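Local atomic coordinates of beta-glucanase (Bacteroides thetaiotaomicron, PDB entry 6EUG), a protein that probably hydrolyses beta-1,3-galactosidic bonds of arabinogalactan through its family 43 glycoside hydrolase domain, a five-bladed beta-propeller that binds glucoimidazole. Residues E89-I103 against A144-S158. Residues are numbered along the deposited sequence; the frame is centred on the assembly and turned at random.
Sequences EGIALAVSEEEGHDI and AVSDSPAGPYRFIRS
Asp102 OD2 is gripped from several directions at once. Ser158 OG donates to it at 2.8 Å from above the carboxylate plane, and a water that accepts from the backbone N of Ser158 donates a second bond to the same oxygen. Arg140 adds a long, weak ion pair and bonds Ser158 OG through its NH1, so its charge probably favours an ionised carboxylate. The same oxygen also lies near the plane of the Phe155 ring, 3.6 Å from CZ, with carboxylate and ring planes 79° apart.

Phe155 is the main apolar piece here. It turns its ring toward 89-103 because a chi1 of 171° sets CG opposite the backbone N; His101 and Ile103 approach that ring from the same side, while Asp102 OD2 comes in at its edge. The His101 edge comes toward the Phe155 face in an offset edge-to-face pair, CE1 standing 3.4 Å from Phe155 CD2. His101 ND1 meanwhile accepts from Ile103 N, which helps fix the imidazole's rotation. Ile103 lies alongside Phe155, its CD1 on CB and its CG2 near CD1 and CE1.

Farther along, the backbones meet directly. Tyr153 N donates to Ala92 O at 2.9 Å, almost straight at 176°, and Pro152 CA adds a CA-H...O contact to that carbonyl. Ala92 CB packs on Tyr153 CD1, while Tyr153 OH is tied back to Pro149 O. A water bridges Ala94 N and Tyr153 O. Leu93 sends CD1 to Ala144 CB, 4.0 Å away, and on to Tyr153 CB.

The contact joins two consecutive propeller blades: strand 87-94, outermost in its sheet and bulged at Ala92 and Leu93 opposite Ile75, meets the hairpin of strands 140-146 and 154-159, while Met109 of strand 108-117 packs against Leu93 and Ile103.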
loop_
_atom_site.group_PDB
_atom_site.type_symbol
_atom_site.label_atom_id
_atom_site.label_comp_id
_atom_site.label_asym_id
_atom_site.label_seq_id
_atom_site.Cartn_x
_atom_site.Cartn_y
_atom_site.Cartn_z
ATOM N N GLU A 89 -11.559 1.039 -18.292
ATOM C CA GLU A 89 -12.880 1.327 -17.714
ATOM C C GLU A 89 -13.039 2.794 -17.298
ATOM O O GLU A 89 -14.112 3.184 -16.813
ATOM C CB GLU A 89 -13.154 0.424 -16.497
ATOM C CG GLU A 89 -13.169 -1.075 -16.777
ATOM C CD GLU A 89 -14.481 -1.584 -17.326
ATOM O OE1 GLU A 89 -15.452 -0.812 -17.345
ATOM O OE2 GLU A 89 -14.554 -2.767 -17.751
ATOM N N GLY A 90 -11.999 3.604 -17.494
ATOM C CA GLY A 90 -12.044 5.017 -17.118
ATOM C C GLY A 90 -11.617 5.263 -15.689
ATOM O O GLY A 90 -11.192 4.331 -14.970
ATOM N N ILE A 91 -11.741 6.525 -15.296
ATOM C CA ILE A 91 -11.364 7.001 -13.963
ATOM C C ILE A 91 -12.446 6.603 -12.961
ATOM O O ILE A 91 -13.591 7.035 -13.081
ATOM C CB ILE A 91 -11.174 8.531 -13.956
ATOM C CG1 ILE A 91 -9.966 8.915 -14.843
ATOM C CG2 ILE A 91 -11.017 9.051 -12.523
ATOM C CD1 ILE A 91 -8.591 8.548 -14.288
ATOM N N ALA A 92 -12.071 5.757 -12.001
ATOM C CA ALA A 92 -12.970 5.189 -10.978
ATOM C C ALA A 92 -13.207 6.173 -9.837
ATOM O O ALA A 92 -14.309 6.246 -9.303
ATOM C CB ALA A 92 -12.376 3.895 -10.404
ATOM N N LEU A 93 -12.158 6.889 -9.411
ATOM C CA LEU A 93 -12.312 7.981 -8.404
ATOM C C LEU A 93 -11.617 9.212 -8.957
ATOM O O LEU A 93 -10.380 9.275 -9.022
ATOM C CB LEU A 93 -11.713 7.654 -7.034
ATOM C CG LEU A 93 -11.869 8.755 -5.945
ATOM C CD1 LEU A 93 -13.311 8.982 -5.503
ATOM C CD2 LEU A 93 -11.028 8.381 -4.726
ATOM N N ALA A 94 -12.437 10.179 -9.366
ATOM C CA ALA A 94 -11.953 11.424 -9.972
ATOM C C ALA A 94 -11.611 12.510 -8.944
ATOM O O ALA A 94 -12.299 12.665 -7.921
ATOM C CB ALA A 94 -13.036 11.961 -10.900
ATOM N N VAL A 95 -10.615 13.341 -9.265
ATOM C CA VAL A 95 -10.425 14.581 -8.508
ATOM C C VAL A 95 -11.686 15.431 -8.618
ATOM O O VAL A 95 -12.371 15.394 -9.632
ATOM C CB VAL A 95 -9.192 15.398 -8.986
ATOM C CG1 VAL A 95 -7.889 14.655 -8.675
ATOM C CG2 VAL A 95 -9.234 15.724 -10.467
ATOM N N SER A 96 -11.960 16.225 -7.585
ATOM C CA SER A 96 -13.177 17.069 -7.486
ATOM C C SER A 96 -13.000 18.442 -8.159
ATOM O O SER A 96 -11.910 19.034 -8.127
ATOM C CB SER A 96 -13.513 17.286 -6.006
ATOM O OG SER A 96 -14.697 18.045 -5.821
ATOM N N GLU A 97 -14.096 18.950 -8.730
ATOM C CA GLU A 97 -14.131 20.309 -9.266
ATOM C C GLU A 97 -14.599 21.346 -8.197
ATOM O O GLU A 97 -14.740 22.519 -8.506
ATOM C CB GLU A 97 -15.048 20.368 -10.510
ATOM C CG GLU A 97 -14.626 19.430 -11.652
ATOM C CD GLU A 97 -15.600 19.381 -12.816
ATOM O OE1 GLU A 97 -16.033 20.460 -13.248
ATOM O OE2 GLU A 97 -15.892 18.270 -13.333
ATOM N N GLU A 98 -14.874 20.917 -6.973
ATOM C CA GLU A 98 -15.310 21.828 -5.897
ATOM C C GLU A 98 -14.148 22.493 -5.139
ATOM O O GLU A 98 -13.279 21.794 -4.568
ATOM C CB GLU A 98 -16.181 21.040 -4.921
ATOM C CG GLU A 98 -17.404 20.435 -5.583
ATOM C CD GLU A 98 -18.455 19.999 -4.585
ATOM O OE1 GLU A 98 -19.654 20.302 -4.836
ATOM O OE2 GLU A 98 -18.086 19.372 -3.552
ATOM N N GLU A 99 -14.151 23.833 -5.081
ATOM C CA GLU A 99 -13.133 24.587 -4.344
ATOM C C GLU A 99 -13.090 24.180 -2.877
ATOM O O GLU A 99 -14.129 24.134 -2.189
ATOM C CB GLU A 99 -13.365 26.121 -4.416
ATOM N N GLY A 100 -11.867 23.926 -2.413
ATOM C CA GLY A 100 -11.573 23.551 -1.038
ATOM C C GLY A 100 -11.880 22.125 -0.608
ATOM O O GLY A 100 -11.697 21.794 0.556
ATOM N N HIS A 101 -12.347 21.291 -1.531
ATOM C CA HIS A 101 -12.695 19.871 -1.243
ATOM C C HIS A 101 -11.421 19.070 -0.947
ATOM O O HIS A 101 -10.352 19.358 -1.523
ATOM C CB HIS A 101 -13.430 19.252 -2.427
ATOM C CG HIS A 101 -14.137 17.973 -2.107
ATOM N ND1 HIS A 101 -13.521 16.743 -2.164
ATOM C CD2 HIS A 101 -15.424 17.733 -1.744
ATOM C CE1 HIS A 101 -14.390 15.801 -1.829
ATOM N NE2 HIS A 101 -15.559 16.374 -1.586
ATOM N N ASP A 102 -11.527 18.060 -0.090
ATOM C CA ASP A 102 -10.353 17.254 0.288
ATOM C C ASP A 102 -9.675 16.649 -0.957
ATOM O O ASP A 102 -8.444 16.567 -0.998
ATOM C CB ASP A 102 -10.731 16.091 1.259
ATOM C CG ASP A 102 -10.936 16.533 2.716
ATOM O OD1 ASP A 102 -10.853 17.758 3.033
ATOM O OD2 ASP A 102 -11.199 15.610 3.568
ATOM N N ILE A 103 -10.452 16.208 -1.950
ATOM C CA ILE A 103 -9.866 15.648 -3.200
ATOM C C ILE A 103 -9.942 16.577 -4.419
ATOM O O ILE A 103 -9.973 16.123 -5.581
ATOM C CB ILE A 103 -10.363 14.217 -3.521
ATOM C CG1 ILE A 103 -11.876 14.133 -3.710
ATOM C CG2 ILE A 103 -9.904 13.258 -2.421
ATOM C CD1 ILE A 103 -12.316 12.866 -4.430
ATOM N N ALA A 144 -13.529 5.919 0.011
ATOM C CA ALA A 144 -14.607 6.127 -0.950
ATOM C C ALA A 144 -15.358 4.790 -1.223
ATOM O O ALA A 144 -14.819 3.728 -0.938
ATOM C CB ALA A 144 -14.032 6.715 -2.240
ATOM N N VAL A 145 -16.607 4.863 -1.756
ATOM C CA VAL A 145 -17.491 3.677 -1.849
ATOM C C VAL A 145 -18.210 3.642 -3.216
ATOM O O VAL A 145 -18.498 4.701 -3.785
ATOM C CB VAL A 145 -18.485 3.649 -0.659
ATOM C CG1 VAL A 145 -19.541 4.749 -0.744
ATOM C CG2 VAL A 145 -19.155 2.271 -0.523
ATOM N N SER A 146 -18.425 2.437 -3.754
ATOM C CA SER A 146 -19.174 2.202 -4.988
ATOM C C SER A 146 -20.083 0.949 -4.882
ATOM O O SER A 146 -19.737 -0.003 -4.200
ATOM C CB SER A 146 -18.209 1.972 -6.149
ATOM O OG SER A 146 -18.876 1.840 -7.389
ATOM N N ASP A 147 -21.214 0.974 -5.604
ATOM C CA ASP A 147 -22.048 -0.203 -5.809
ATOM C C ASP A 147 -21.477 -1.182 -6.889
ATOM O O ASP A 147 -21.830 -2.380 -6.904
ATOM C CB ASP A 147 -23.469 0.233 -6.235
ATOM C CG ASP A 147 -24.263 0.916 -5.130
ATOM O OD1 ASP A 147 -23.795 1.076 -3.992
ATOM O OD2 ASP A 147 -25.413 1.303 -5.426
ATOM N N SER A 148 -20.604 -0.673 -7.763
ATOM C CA SER A 148 -20.002 -1.446 -8.851
ATOM C C SER A 148 -18.464 -1.507 -8.679
ATOM O O SER A 148 -17.866 -0.587 -8.102
ATOM C CB SER A 148 -20.330 -0.791 -10.203
ATOM O OG SER A 148 -19.740 0.512 -10.316
ATOM N N PRO A 149 -17.813 -2.553 -9.216
ATOM C CA PRO A 149 -16.342 -2.600 -9.080
ATOM C C PRO A 149 -15.634 -1.426 -9.827
ATOM O O PRO A 149 -14.710 -0.852 -9.289
ATOM C CB PRO A 149 -15.966 -3.996 -9.661
ATOM C CG PRO A 149 -17.144 -4.395 -10.489
ATOM C CD PRO A 149 -18.336 -3.825 -9.763
ATOM N N ALA A 150 -16.099 -1.055 -11.029
ATOM C CA ALA A 150 -15.393 -0.062 -11.851
ATOM C C ALA A 150 -15.671 1.385 -11.476
ATOM O O ALA A 150 -14.904 2.284 -11.891
ATOM C CB ALA A 150 -15.661 -0.286 -13.333
ATOM N N GLY A 151 -16.748 1.630 -10.722
ATOM C CA GLY A 151 -17.122 2.995 -10.317
ATOM C C GLY A 151 -18.179 3.627 -11.235
ATOM O O GLY A 151 -18.666 2.984 -12.170
ATOM N N PRO A 152 -18.519 4.895 -11.011
ATOM C CA PRO A 152 -17.767 5.806 -10.131
ATOM C C PRO A 152 -17.907 5.576 -8.614
ATOM O O PRO A 152 -18.964 5.145 -8.126
ATOM C CB PRO A 152 -18.299 7.188 -10.527
ATOM C CG PRO A 152 -19.703 6.926 -11.001
ATOM C CD PRO A 152 -19.596 5.595 -11.741
ATOM N N TYR A 153 -16.803 5.835 -7.907
ATOM C CA TYR A 153 -16.752 5.870 -6.460
ATOM C C TYR A 153 -17.123 7.260 -5.916
ATOM O O TYR A 153 -16.769 8.309 -6.506
ATOM C CB TYR A 153 -15.329 5.458 -5.943
ATOM C CG TYR A 153 -15.032 3.971 -6.131
ATOM C CD1 TYR A 153 -14.860 3.407 -7.429
ATOM C CD2 TYR A 153 -14.975 3.094 -5.027
ATOM C CE1 TYR A 153 -14.671 2.026 -7.609
ATOM C CE2 TYR A 153 -14.748 1.708 -5.209
ATOM C CZ TYR A 153 -14.578 1.175 -6.478
ATOM O OH TYR A 153 -14.399 -0.206 -6.647
ATOM N N ARG A 154 -17.794 7.243 -4.756
ATOM C CA ARG A 154 -18.177 8.449 -4.001
ATOM C C ARG A 154 -17.235 8.648 -2.778
ATOM O O ARG A 154 -17.199 7.806 -1.875
ATOM C CB ARG A 154 -19.640 8.348 -3.541
ATOM C CG ARG A 154 -20.085 9.427 -2.539
ATOM C CD ARG A 154 -21.588 9.348 -2.205
ATOM N NE ARG A 154 -22.049 8.051 -1.665
ATOM C CZ ARG A 154 -21.982 7.639 -0.385
ATOM N NH1 ARG A 154 -21.430 8.381 0.580
ATOM N NH2 ARG A 154 -22.472 6.446 -0.069
ATOM N N PHE A 155 -16.516 9.783 -2.755
ATOM C CA PHE A 155 -15.644 10.163 -1.623
ATOM C C PHE A 155 -16.492 10.311 -0.356
ATOM O O PHE A 155 -17.597 10.899 -0.397
ATOM C CB PHE A 155 -14.903 11.508 -1.907
ATOM C CG PHE A 155 -14.151 12.070 -0.725
ATOM C CD1 PHE A 155 -12.863 11.630 -0.439
ATOM C CD2 PHE A 155 -14.722 13.027 0.121
ATOM C CE1 PHE A 155 -12.161 12.121 0.653
ATOM C CE2 PHE A 155 -14.024 13.508 1.231
ATOM C CZ PHE A 155 -12.736 13.066 1.498
ATOM N N ILE A 156 -15.992 9.756 0.741
ATOM C CA ILE A 156 -16.636 9.894 2.060
ATOM C C ILE A 156 -15.884 10.853 2.964
ATOM O O ILE A 156 -16.450 11.825 3.415
ATOM C CB ILE A 156 -16.835 8.538 2.773
ATOM C CG1 ILE A 156 -17.674 7.600 1.917
ATOM C CG2 ILE A 156 -17.487 8.752 4.131
ATOM C CD1 ILE A 156 -17.721 6.175 2.433
ATOM N N ARG A 157 -14.641 10.533 3.323
ATOM C CA ARG A 157 -13.869 11.379 4.252
ATOM C C ARG A 157 -12.379 10.999 4.222
ATOM O O ARG A 157 -12.014 10.001 3.585
ATOM C CB ARG A 157 -14.429 11.282 5.681
ATOM C CG ARG A 157 -14.089 9.977 6.385
ATOM C CD ARG A 157 -14.611 9.867 7.814
ATOM N NE ARG A 157 -16.075 9.708 7.822
ATOM C CZ ARG A 157 -16.775 8.559 7.766
ATOM N NH1 ARG A 157 -18.112 8.636 7.774
ATOM N NH2 ARG A 157 -16.204 7.348 7.670
ATOM N N SER A 158 -11.551 11.861 4.824
ATOM C CA SER A 158 -10.102 11.633 4.939
ATOM C C SER A 158 -9.632 12.085 6.305
ATOM O O SER A 158 -10.295 12.894 6.988
ATOM C CB SER A 158 -9.304 12.353 3.830
ATOM O OG SER A 158 -9.171 13.763 4.062
HETATM O O HOH W 1 -15.471 3.502 -14.362
HETATM O O HOH W 2 -15.528 9.576 -8.725
HETATM O O HOH W 3 -12.867 14.571 5.273
#